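Local coordinates for uncharacterized protein lp_2664 (Lactobacillus plantarum WCFS1, PDB 2PJQ) that is of unknown function but belongs to the HD-domain family, so it may act as a metal-dependent phosphohydrolase, at residues Glu9-Ala14 / Gln88-Asp93; Gln16-Gln21 / Ala60-Val65. One frame throughout, in Å; residues are numbered along the deposited sequence.

Both contacts use helix 9-22, the first helix of this all-helical chain, and their centres lie about 13 Å apart on the same side of the chain's centre. Contact 1 joins the first part of that helix to the turn between helices 74-87 and 92-102; contact 2 joins its second part to the end of helix 53-62 and the residues that follow. Along the chain, contact 2 is nested inside the loop that contact 1 closes. The two meet where Leu12 CD2 packs on Trp61 CD1 at 3.8 Å. Helix 9-22 thus runs from the outer turn of the HD domain inward to its putative active-site segment.

Contact 1: residues Glu9-Ala14 / Gln88-Asp93; sequences ETQLTA and QNVTAD
Gln11 reaches across from helix 9-22 and gives its amide to the turn that follows helix 74-87: NE2 donates to the backbone O of Gln88 at 2.8 Å, with an N-H...O angle of 154°. The amide approaches 22° off the carbonyl plane. Its CG lies beside the backbone N and anti to the carbonyl carbon (chi1 -57°), and the chain runs extended from there, which carries NE2 to the turn. At the other end of the amide, Gln11 OE1 is hydrogen-bonded to Thr8 N, and these two bonds together fix the rotation of the group. Replaced by an alanine, this residue would probably leave Gln88 O without its side-chain donor and open a gap beside Val90. One helical turn on, the methyl of Ala14 packs against the aliphatic part of the Gln88 side chain, Ala14 CB to Gln88 CG 3.8 Å. Against this close pairing of Gln11 and Ala14 with the turn, the outer side is loose: the Asn89 side chain stays at the exposed rim, its CB 4.4 Å from Gln11 NE2, while the backbone O of Asn89 lies 3.0 Å from NE2 of Gln11. Asn89, with positive phi, is the C-prime residue of the Schellman motif that ends helix 74-87, and Thr91 is the N-cap of helix 92-102, its OG1 also bonded to Asp94. Helix 9-22 therefore lies against the junction of these two helices, while its Leu12 faces helix 53-62, touching Asn54.

Contact 2: residues Gln16-Gln21 / Ala60-Val65; sequences QTYALQ and AWLHDV
Gln16 lays its aliphatic chain over one face of the Trp61 indole. CG sits 3.5 Å from the centroid of the six-membered ring, 20° off its normal, in a CH-pi contact. With CG anti to the backbone N (chi1 -176°) and the chain extended, Gln16 runs alongside the indole, and its amide plane is only 13° from the ring plane. The small methyl of Ala19 fits the hollow between Trp61 and Val65: CB is 3.5 Å from Trp61 O, and Val65 CG2 comes to 4.0 Å from Ala19 CA. This lets the backbones approach to 5.9 Å between the CA atoms of Ala19 and Trp61. Two bumps flank the hollow. Leu20 CD2 meets Trp61 CZ3 at 4.1 Å, and across the helix Leu62 CD2 lies at the edge of the Tyr18 ring, 4.1 Å from Tyr18 CD2, with Val65 CG1 near Tyr18 CE2. Trp61 also packs on Leu35 and Asn39 of helix 32-49, and Tyr18 on Leu81 of helix 74-87. Between Leu62 and Val65 come His63 and Asp64, which stay out of this packing but converge with His34 and Asp128, consistent with the metal-binding H...HD...D motif of HD domains, though no metal is bound here.

Contact 1: residues Glu9-Ala14 / Gln88-Asp93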
# COMPACT_ATOMS: atom_id res chain seq x y z
N GLU B 9 9.48 -25.09 25.73
CA GLU B 9 10.22 -24.78 24.53
C GLU B 9 9.79 -25.62 23.32
O GLU B 9 9.91 -25.18 22.18
CB GLU B 9 11.72 -24.96 24.79
CG GLU B 9 12.57 -23.94 24.05
CD GLU B 9 12.74 -22.61 24.79
OE1 GLU B 9 11.88 -22.24 25.62
OE2 GLU B 9 13.76 -21.93 24.52
N THR B 10 9.28 -26.81 23.58
CA THR B 10 8.83 -27.69 22.52
C THR B 10 7.49 -27.22 22.00
O THR B 10 7.24 -27.22 20.79
CB THR B 10 8.65 -29.14 23.01
OG1 THR B 10 9.93 -29.72 23.23
CG2 THR B 10 7.89 -29.97 22.00
N GLN B 11 6.62 -26.84 22.93
CA GLN B 11 5.31 -26.38 22.56
C GLN B 11 5.48 -25.05 21.86
O GLN B 11 4.79 -24.78 20.87
CB GLN B 11 4.46 -26.19 23.81
CG GLN B 11 4.32 -27.45 24.65
CD GLN B 11 3.50 -27.21 25.91
OE1 GLN B 11 3.76 -26.26 26.66
NE2 GLN B 11 2.53 -28.09 26.17
N LEU B 12 6.42 -24.24 22.34
CA LEU B 12 6.65 -22.95 21.73
C LEU B 12 6.93 -23.16 20.26
O LEU B 12 6.15 -22.69 19.41
CB LEU B 12 7.84 -22.23 22.37
CG LEU B 12 7.68 -20.71 22.56
CD1 LEU B 12 9.03 -20.06 22.89
CD2 LEU B 12 7.10 -20.09 21.30
N THR B 13 8.00 -23.88 19.95
CA THR B 13 8.38 -24.17 18.57
C THR B 13 7.17 -24.65 17.77
O THR B 13 6.95 -24.21 16.65
CB THR B 13 9.48 -25.27 18.46
OG1 THR B 13 10.65 -24.86 19.18
CG2 THR B 13 9.88 -25.49 17.01
N ALA B 14 6.40 -25.56 18.36
CA ALA B 14 5.23 -26.10 17.67
C ALA B 14 4.31 -24.97 17.25
O ALA B 14 3.89 -24.90 16.09
CB ALA B 14 4.48 -27.07 18.56
N GLN B 88 -0.76 -30.37 21.38
CA GLN B 88 0.55 -30.09 21.96
C GLN B 88 0.57 -30.14 23.49
O GLN B 88 1.52 -29.68 24.14
CB GLN B 88 1.06 -28.70 21.51
CG GLN B 88 1.34 -28.56 20.02
CD GLN B 88 2.30 -29.63 19.50
OE1 GLN B 88 3.02 -30.27 20.27
NE2 GLN B 88 2.33 -29.80 18.18
N ASN B 89 -0.48 -30.71 24.08
CA ASN B 89 -0.59 -30.84 25.52
C ASN B 89 -0.34 -29.54 26.25
O ASN B 89 0.21 -29.54 27.36
CB ASN B 89 0.39 -31.89 26.05
CG ASN B 89 0.36 -33.20 25.26
OD1 ASN B 89 -0.71 -33.77 24.99
ND2 ASN B 89 1.55 -33.68 24.89
N VAL B 90 -0.73 -28.42 25.65
CA VAL B 90 -0.55 -27.15 26.33
C VAL B 90 -1.56 -27.22 27.50
O VAL B 90 -2.70 -27.63 27.29
CB VAL B 90 -0.87 -25.97 25.37
CG1 VAL B 90 -2.36 -25.83 25.23
CG2 VAL B 90 -0.30 -24.69 25.88
N THR B 91 -1.16 -26.85 28.71
CA THR B 91 -2.10 -26.96 29.83
C THR B 91 -3.31 -26.05 29.75
O THR B 91 -3.29 -25.03 29.09
CB THR B 91 -1.41 -26.70 31.15
OG1 THR B 91 -1.11 -25.31 31.26
CG2 THR B 91 -0.13 -27.47 31.25
N ALA B 92 -4.39 -26.44 30.43
CA ALA B 92 -5.62 -25.63 30.41
C ALA B 92 -5.29 -24.19 30.75
O ALA B 92 -5.45 -23.31 29.91
CB ALA B 92 -6.63 -26.17 31.42
N ASP B 93 -4.83 -23.97 31.98
CA ASP B 93 -4.50 -22.63 32.44
C ASP B 93 -3.65 -21.90 31.41
O ASP B 93 -3.87 -20.72 31.15
CB ASP B 93 -3.78 -22.69 33.80
CG ASP B 93 -4.71 -23.12 34.94
OD1 ASP B 93 -5.94 -22.91 34.85
OD2 ASP B 93 -4.19 -23.65 35.95

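Contact 2: residues Gln16-Gln21 / Ala60-Val65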
# COMPACT_ATOMS: atom_id res chain seq x y z
N GLN B 16 5.01 -21.94 16.82
CA GLN B 16 5.67 -21.13 15.79
C GLN B 16 5.36 -21.79 14.46
O GLN B 16 4.87 -21.14 13.51
CB GLN B 16 7.18 -21.11 16.00
CG GLN B 16 7.91 -20.19 15.02
CD GLN B 16 9.43 -20.37 15.06
OE1 GLN B 16 10.04 -20.53 16.13
NE2 GLN B 16 10.05 -20.31 13.89
N THR B 17 5.62 -23.09 14.42
CA THR B 17 5.38 -23.87 13.23
C THR B 17 3.95 -23.71 12.84
O THR B 17 3.65 -23.43 11.69
CB THR B 17 5.64 -25.37 13.45
OG1 THR B 17 6.94 -25.56 13.98
CG2 THR B 17 5.54 -26.12 12.14
N TYR B 18 3.05 -23.89 13.80
CA TYR B 18 1.64 -23.75 13.49
C TYR B 18 1.31 -22.39 12.87
O TYR B 18 0.67 -22.29 11.81
CB TYR B 18 0.80 -23.96 14.74
CG TYR B 18 -0.67 -23.99 14.44
CD1 TYR B 18 -1.24 -25.07 13.75
CD2 TYR B 18 -1.49 -22.92 14.78
CE1 TYR B 18 -2.57 -25.07 13.40
CE2 TYR B 18 -2.83 -22.91 14.43
CZ TYR B 18 -3.37 -23.99 13.74
OH TYR B 18 -4.68 -23.95 13.37
N ALA B 19 1.76 -21.33 13.55
CA ALA B 19 1.52 -19.97 13.11
C ALA B 19 1.97 -19.74 11.67
O ALA B 19 1.15 -19.40 10.81
CB ALA B 19 2.22 -19.01 14.03
N LEU B 20 3.26 -19.90 11.41
CA LEU B 20 3.79 -19.68 10.07
C LEU B 20 3.06 -20.48 8.98
O LEU B 20 2.89 -20.00 7.86
CB LEU B 20 5.29 -19.99 10.04
CG LEU B 20 6.14 -19.12 10.97
CD1 LEU B 20 7.51 -19.71 11.11
CD2 LEU B 20 6.22 -17.71 10.46
N GLN B 21 2.62 -21.70 9.26
CA GLN B 21 1.90 -22.44 8.24
C GLN B 21 0.57 -21.76 7.89
O GLN B 21 0.30 -21.47 6.73
CB GLN B 21 1.63 -23.88 8.69
CG GLN B 21 2.48 -24.90 7.96
CD GLN B 21 3.94 -24.84 8.39
OE1 GLN B 21 4.47 -23.76 8.71
NE2 GLN B 21 4.61 -26.00 8.38
N ALA B 60 2.29 -14.04 20.91
CA ALA B 60 2.71 -13.16 19.83
C ALA B 60 2.52 -13.86 18.50
O ALA B 60 1.99 -13.30 17.55
CB ALA B 60 4.16 -12.78 20.00
N TRP B 61 2.97 -15.11 18.44
CA TRP B 61 2.87 -15.94 17.24
C TRP B 61 1.43 -16.14 16.83
O TRP B 61 1.11 -16.09 15.64
CB TRP B 61 3.48 -17.33 17.49
CG TRP B 61 4.98 -17.40 17.53
CD1 TRP B 61 5.76 -17.80 18.58
CD2 TRP B 61 5.87 -17.09 16.46
NE1 TRP B 61 7.09 -17.78 18.23
CE2 TRP B 61 7.19 -17.34 16.93
CE3 TRP B 61 5.69 -16.64 15.15
CZ2 TRP B 61 8.32 -17.15 16.13
CZ3 TRP B 61 6.82 -16.45 14.35
CH2 TRP B 61 8.11 -16.70 14.85
N LEU B 62 0.57 -16.36 17.82
CA LEU B 62 -0.83 -16.66 17.56
C LEU B 62 -1.89 -15.57 17.45
O LEU B 62 -3.05 -15.89 17.21
CB LEU B 62 -1.29 -17.71 18.58
CG LEU B 62 -0.51 -19.04 18.65
CD1 LEU B 62 -0.92 -19.81 19.90
CD2 LEU B 62 -0.75 -19.88 17.40
N HIS B 63 -1.55 -14.30 17.61
CA HIS B 63 -2.60 -13.28 17.51
C HIS B 63 -3.31 -13.17 16.16
O HIS B 63 -4.53 -13.11 16.10
CB HIS B 63 -2.10 -11.89 17.85
CG HIS B 63 -3.06 -10.81 17.44
ND1 HIS B 63 -2.71 -9.77 16.62
CD2 HIS B 63 -4.39 -10.68 17.67
CE1 HIS B 63 -3.78 -9.04 16.35
NE2 HIS B 63 -4.81 -9.58 16.97
N ASP B 64 -2.54 -13.11 15.08
CA ASP B 64 -3.14 -12.98 13.76
C ASP B 64 -3.85 -14.22 13.26
O ASP B 64 -4.76 -14.12 12.45
CB ASP B 64 -2.08 -12.59 12.74
CG ASP B 64 -1.62 -11.16 12.89
OD1 ASP B 64 -2.45 -10.31 13.29
OD2 ASP B 64 -0.44 -10.88 12.60
N VAL B 65 -3.44 -15.38 13.71
CA VAL B 65 -4.02 -16.65 13.25
C VAL B 65 -5.47 -16.69 13.46
O VAL B 65 -6.22 -17.43 12.75
CB VAL B 65 -3.43 -17.81 14.04
CG1 VAL B 65 -4.34 -19.02 14.03
CG2 VAL B 65 -2.08 -18.17 13.45